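Local coordinates for thiosulfate sulfurtransferase TUM1 (Saccharomyces cerevisiae, PDB 3UTN), which accepts persulfide sulfur from NFS1 and passes it to UBA4 in the pathway that 2-thiolates the wobble uridine of tRNAs, at residues E42-I47 against Q111-L116. Sequence-based numbering, arbitrary orientation.
Sequences EKVHRI and QKDDIL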
ATOM      1  N   GLU A  42     -13.179  20.754   8.363  1.00 27.83           N
ATOM      2  CA  GLU A  42     -13.542  20.730   6.961  1.00 30.26           C
ATOM      3  C   GLU A  42     -14.856  21.423   6.679  1.00 31.16           C
ATOM      4  O   GLU A  42     -15.887  21.076   7.245  1.00 31.75           O
ATOM      5  CB  GLU A  42     -13.561  19.309   6.416  1.00 30.68           C
ATOM      6  CG  GLU A  42     -13.511  19.258   4.902  1.00 31.01           C
ATOM      7  CD  GLU A  42     -12.388  20.092   4.319  1.00 31.63           C
ATOM      8  OE1 GLU A  42     -11.253  20.010   4.831  1.00 32.35           O
ATOM      9  OE2 GLU A  42     -12.643  20.833   3.348  1.00 32.02           O
ATOM     10  N   LYS A  43     -14.798  22.410   5.796  1.00 33.10           N
ATOM     11  CA  LYS A  43     -15.973  23.180   5.424  1.00 34.62           C
ATOM     12  C   LYS A  43     -16.272  23.004   3.945  1.00 34.76           C
ATOM     13  O   LYS A  43     -17.404  23.200   3.509  1.00 36.07           O
ATOM     14  CB  LYS A  43     -15.752  24.660   5.733  1.00 35.77           C
ATOM     15  CG  LYS A  43     -15.539  24.966   7.205  1.00 36.74           C
ATOM     16  CD  LYS A  43     -15.173  26.430   7.412  1.00 38.44           C
ATOM     17  CE  LYS A  43     -15.315  26.838   8.871  1.00 38.92           C
ATOM     18  NZ  LYS A  43     -16.730  26.742   9.332  1.00 39.31           N
ATOM     19  N   VAL A  44     -15.251  22.623   3.181  1.00 34.85           N
ATOM     20  CA  VAL A  44     -15.351  22.578   1.724  1.00 34.56           C
ATOM     21  C   VAL A  44     -15.495  21.151   1.209  1.00 34.02           C
ATOM     22  O   VAL A  44     -16.421  20.849   0.452  1.00 34.28           O
ATOM     23  CB  VAL A  44     -14.138  23.271   1.051  1.00 34.96           C
ATOM     24  CG1 VAL A  44     -14.233  23.193  -0.469  1.00 35.51           C
ATOM     25  CG2 VAL A  44     -14.038  24.724   1.493  1.00 34.86           C
ATOM     26  N   HIS A  45     -14.583  20.279   1.630  1.00 31.84           N
ATOM     27  CA  HIS A  45     -14.478  18.945   1.056  1.00 30.83           C
ATOM     28  C   HIS A  45     -15.141  17.903   1.883  1.00 29.42           C
ATOM     29  O   HIS A  45     -14.991  17.868   3.097  1.00 29.49           O
ATOM     30  CB  HIS A  45     -13.018  18.559   0.864  1.00 31.03           C
ATOM     31  CG  HIS A  45     -12.194  19.611   0.167  1.00 31.75           C
ATOM     32  ND1 HIS A  45     -12.431  19.989  -1.097  1.00 31.81           N
ATOM     33  CD2 HIS A  45     -11.092  20.345   0.600  1.00 32.38           C
ATOM     34  CE1 HIS A  45     -11.541  20.926  -1.459  1.00 32.67           C
ATOM     35  NE2 HIS A  45     -10.716  21.140  -0.419  1.00 33.58           N
ATOM     36  N   ARG A  46     -15.876  17.021   1.232  1.00 27.89           N
ATOM     37  CA  ARG A  46     -16.387  15.863   1.921  1.00 27.58           C
ATOM     38  C   ARG A  46     -15.195  15.027   2.364  1.00 26.23           C
ATOM     39  O   ARG A  46     -14.223  14.877   1.627  1.00 26.07           O
ATOM     40  CB  ARG A  46     -17.282  15.067   0.996  1.00 28.16           C
ATOM     41  CG  ARG A  46     -18.277  14.188   1.715  1.00 29.19           C
ATOM     42  CD  ARG A  46     -19.288  13.666   0.724  1.00 29.49           C
ATOM     43  NE  ARG A  46     -18.645  12.830  -0.283  1.00 30.14           N
ATOM     44  CZ  ARG A  46     -19.294  12.051  -1.141  1.00 30.79           C
ATOM     45  NH1 ARG A  46     -20.619  11.997  -1.132  1.00 30.86           N
ATOM     46  NH2 ARG A  46     -18.610  11.329  -2.014  1.00 31.18           N
ATOM     47  N   ILE A  47     -15.248  14.522   3.586  1.00 24.66           N
ATOM     48  CA  ILE A  47     -14.191  13.647   4.048  1.00 23.35           C
ATOM     49  C   ILE A  47     -14.740  12.247   4.105  1.00 22.25           C
ATOM     50  O   ILE A  47     -15.667  11.941   4.856  1.00 22.42           O
ATOM     51  CB  ILE A  47     -13.597  14.070   5.390  1.00 23.69           C
ATOM     52  CG1 ILE A  47     -12.898  15.417   5.223  1.00 24.02           C
ATOM     53  CG2 ILE A  47     -12.611  13.015   5.879  1.00 22.75           C
ATOM     54  CD1 ILE A  47     -12.529  16.061   6.528  1.00 25.16           C
ATOM     55  N   GLN A 111     -16.463  11.246  -4.672  1.00 26.26           N
ATOM     56  CA  GLN A 111     -16.399  12.385  -5.565  1.00 28.27           C
ATOM     57  C   GLN A 111     -14.941  12.758  -5.671  1.00 27.71           C
ATOM     58  O   GLN A 111     -14.166  12.513  -4.747  1.00 27.06           O
ATOM     59  CB  GLN A 111     -17.212  13.561  -5.025  1.00 29.89           C
ATOM     60  CG  GLN A 111     -18.695  13.279  -4.803  1.00 32.70           C
ATOM     61  CD  GLN A 111     -19.506  13.223  -6.091  1.00 35.55           C
ATOM     62  OE1 GLN A 111     -18.966  13.341  -7.195  1.00 37.10           O
ATOM     63  NE2 GLN A 111     -20.816  13.046  -5.949  1.00 36.56           N
ATOM     64  N   LYS A 112     -14.562  13.347  -6.795  1.00 27.41           N
ATOM     65  CA  LYS A 112     -13.194  13.799  -6.982  1.00 27.37           C
ATOM     66  C   LYS A 112     -12.744  14.684  -5.829  1.00 26.72           C
ATOM     67  O   LYS A 112     -11.602  14.612  -5.407  1.00 25.31           O
ATOM     68  CB  LYS A 112     -13.055  14.560  -8.299  1.00 27.97           C
ATOM     69  CG  LYS A 112     -11.617  14.872  -8.684  1.00 28.72           C
ATOM     70  CD  LYS A 112     -10.808  13.601  -8.920  1.00 28.51           C
ATOM     71  CE  LYS A 112     -11.445  12.709  -9.970  1.00 28.97           C
ATOM     72  NZ  LYS A 112     -11.537  13.413 -11.276  1.00 28.58           N
ATOM     73  N   ASP A 113     -13.655  15.507  -5.322  1.00 26.67           N
ATOM     74  CA  ASP A 113     -13.305  16.484  -4.304  1.00 28.00           C
ATOM     75  C   ASP A 113     -13.181  15.882  -2.914  1.00 26.36           C
ATOM     76  O   ASP A 113     -12.733  16.551  -1.989  1.00 25.96           O
ATOM     77  CB  ASP A 113     -14.314  17.628  -4.270  1.00 30.32           C
ATOM     78  CG  ASP A 113     -13.806  18.810  -3.482  1.00 33.34           C
ATOM     79  OD1 ASP A 113     -12.662  19.238  -3.749  1.00 34.93           O
ATOM     80  OD2 ASP A 113     -14.533  19.301  -2.591  1.00 35.48           O
ATOM     81  N   ASP A 114     -13.593  14.627  -2.768  1.00 25.85           N
ATOM     82  CA  ASP A 114     -13.547  13.972  -1.474  1.00 25.14           C
ATOM     83  C   ASP A 114     -12.146  13.956  -0.937  1.00 23.71           C
ATOM     84  O   ASP A 114     -11.198  13.658  -1.648  1.00 23.91           O
ATOM     85  CB  ASP A 114     -14.028  12.534  -1.567  1.00 26.13           C
ATOM     86  CG  ASP A 114     -15.507  12.433  -1.758  1.00 26.96           C
ATOM     87  OD1 ASP A 114     -16.218  13.422  -1.500  1.00 28.35           O
ATOM     88  OD2 ASP A 114     -15.963  11.346  -2.145  1.00 27.07           O
ATOM     89  N   ILE A 115     -12.016  14.291   0.333  1.00 23.47           N
ATOM     90  CA  ILE A 115     -10.802  13.964   1.035  1.00 22.49           C
ATOM     91  C   ILE A 115     -10.973  12.505   1.427  1.00 21.62           C
ATOM     92  O   ILE A 115     -11.853  12.156   2.210  1.00 21.79           O
ATOM     93  CB  ILE A 115     -10.613  14.828   2.279  1.00 22.54           C
ATOM     94  CG1 ILE A 115     -10.387  16.286   1.882  1.00 23.13           C
ATOM     95  CG2 ILE A 115      -9.452  14.297   3.094  1.00 22.56           C
ATOM     96  CD1 ILE A 115     -10.389  17.246   3.050  1.00 24.41           C
ATOM     97  N   LEU A 116     -10.157  11.650   0.838  1.00 20.53           N
ATOM     98  CA  LEU A 116     -10.235  10.252   1.160  1.00 20.22           C
ATOM     99  C   LEU A 116      -9.246   9.990   2.247  1.00 19.09           C
ATOM    100  O   LEU A 116      -8.082  10.354   2.153  1.00 20.06           O
ATOM    101  CB  LEU A 116      -9.964   9.380  -0.057  1.00 20.36           C
ATOM    102  CG  LEU A 116     -10.967   9.613  -1.185  1.00 20.29           C
ATOM    103  CD1 LEU A 116     -10.587   8.769  -2.383  1.00 20.89           C
ATOM    104  CD2 LEU A 116     -12.395   9.322  -0.751  1.00 20.60           C
TER
HETATM  105  O   HOH W   1     -16.226  17.573  -1.256  1.00 32.09           O
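Gln111 lays its CG over one face of the Arg46 guanidinium, 3.4 Å from NH2, and opens a type I beta turn that runs to Asp114. Two residues on, Asp113 reaches back to His45: its CG stands anti to the backbone N (chi1 -166°), which brings OD2 to the edge of the imidazole, close to the ring plane. His45 ND1 donates to Asp113 OD2 (2.7 Å) in a nearly straight bond, although ring and carboxylate planes are turned 62° apart. A water bridges the same OD2 to the backbone N of Arg46, and Asp113 OD1 forms a salt bridge with Lys141 of the neighbouring strand 141-145. Asp114, running alongside Arg46, is gripped side-on by two of its nitrogens in a salt bridge. Arg46 NH2 meets the syn lone pair of Asp114 OD2 at 2.7 Å, in the guanidinium plane, whereas Arg46 NE reaches Asp114 OD1 at 2.8 Å with a tilt out of both planes. Because OD2 also accepts the backbone N-H of Gln111 from above the carboxylate plane, the carboxylate ties the start of the turn to its end; NH2 in turn donates to Gly109 O. Here two neighbouring parallel strands of the first rhodanese domain, 47-51 and 115-119, begin side by side in the five-stranded sheet with strand order 1-5-4-2-3. Ile115 N donates to Arg46 O (2.6 Å), and Ile47 pairs with Ile115 in a parallel bridge. Both isoleucines extend from the same face of the sheet, Ile47 CG1 lying 3.8 Å from Ile115 CB, under helix 32-41, where Leu38 touches both. The Ile115 side chain crosses that of His45, its CG1 3.6 Å from His45 CB, and its CD1 ends against the carboxylate of Glu42, whose OE2 accepts the backbone N-H groups of Val44 and His45 from opposite faces of its plane.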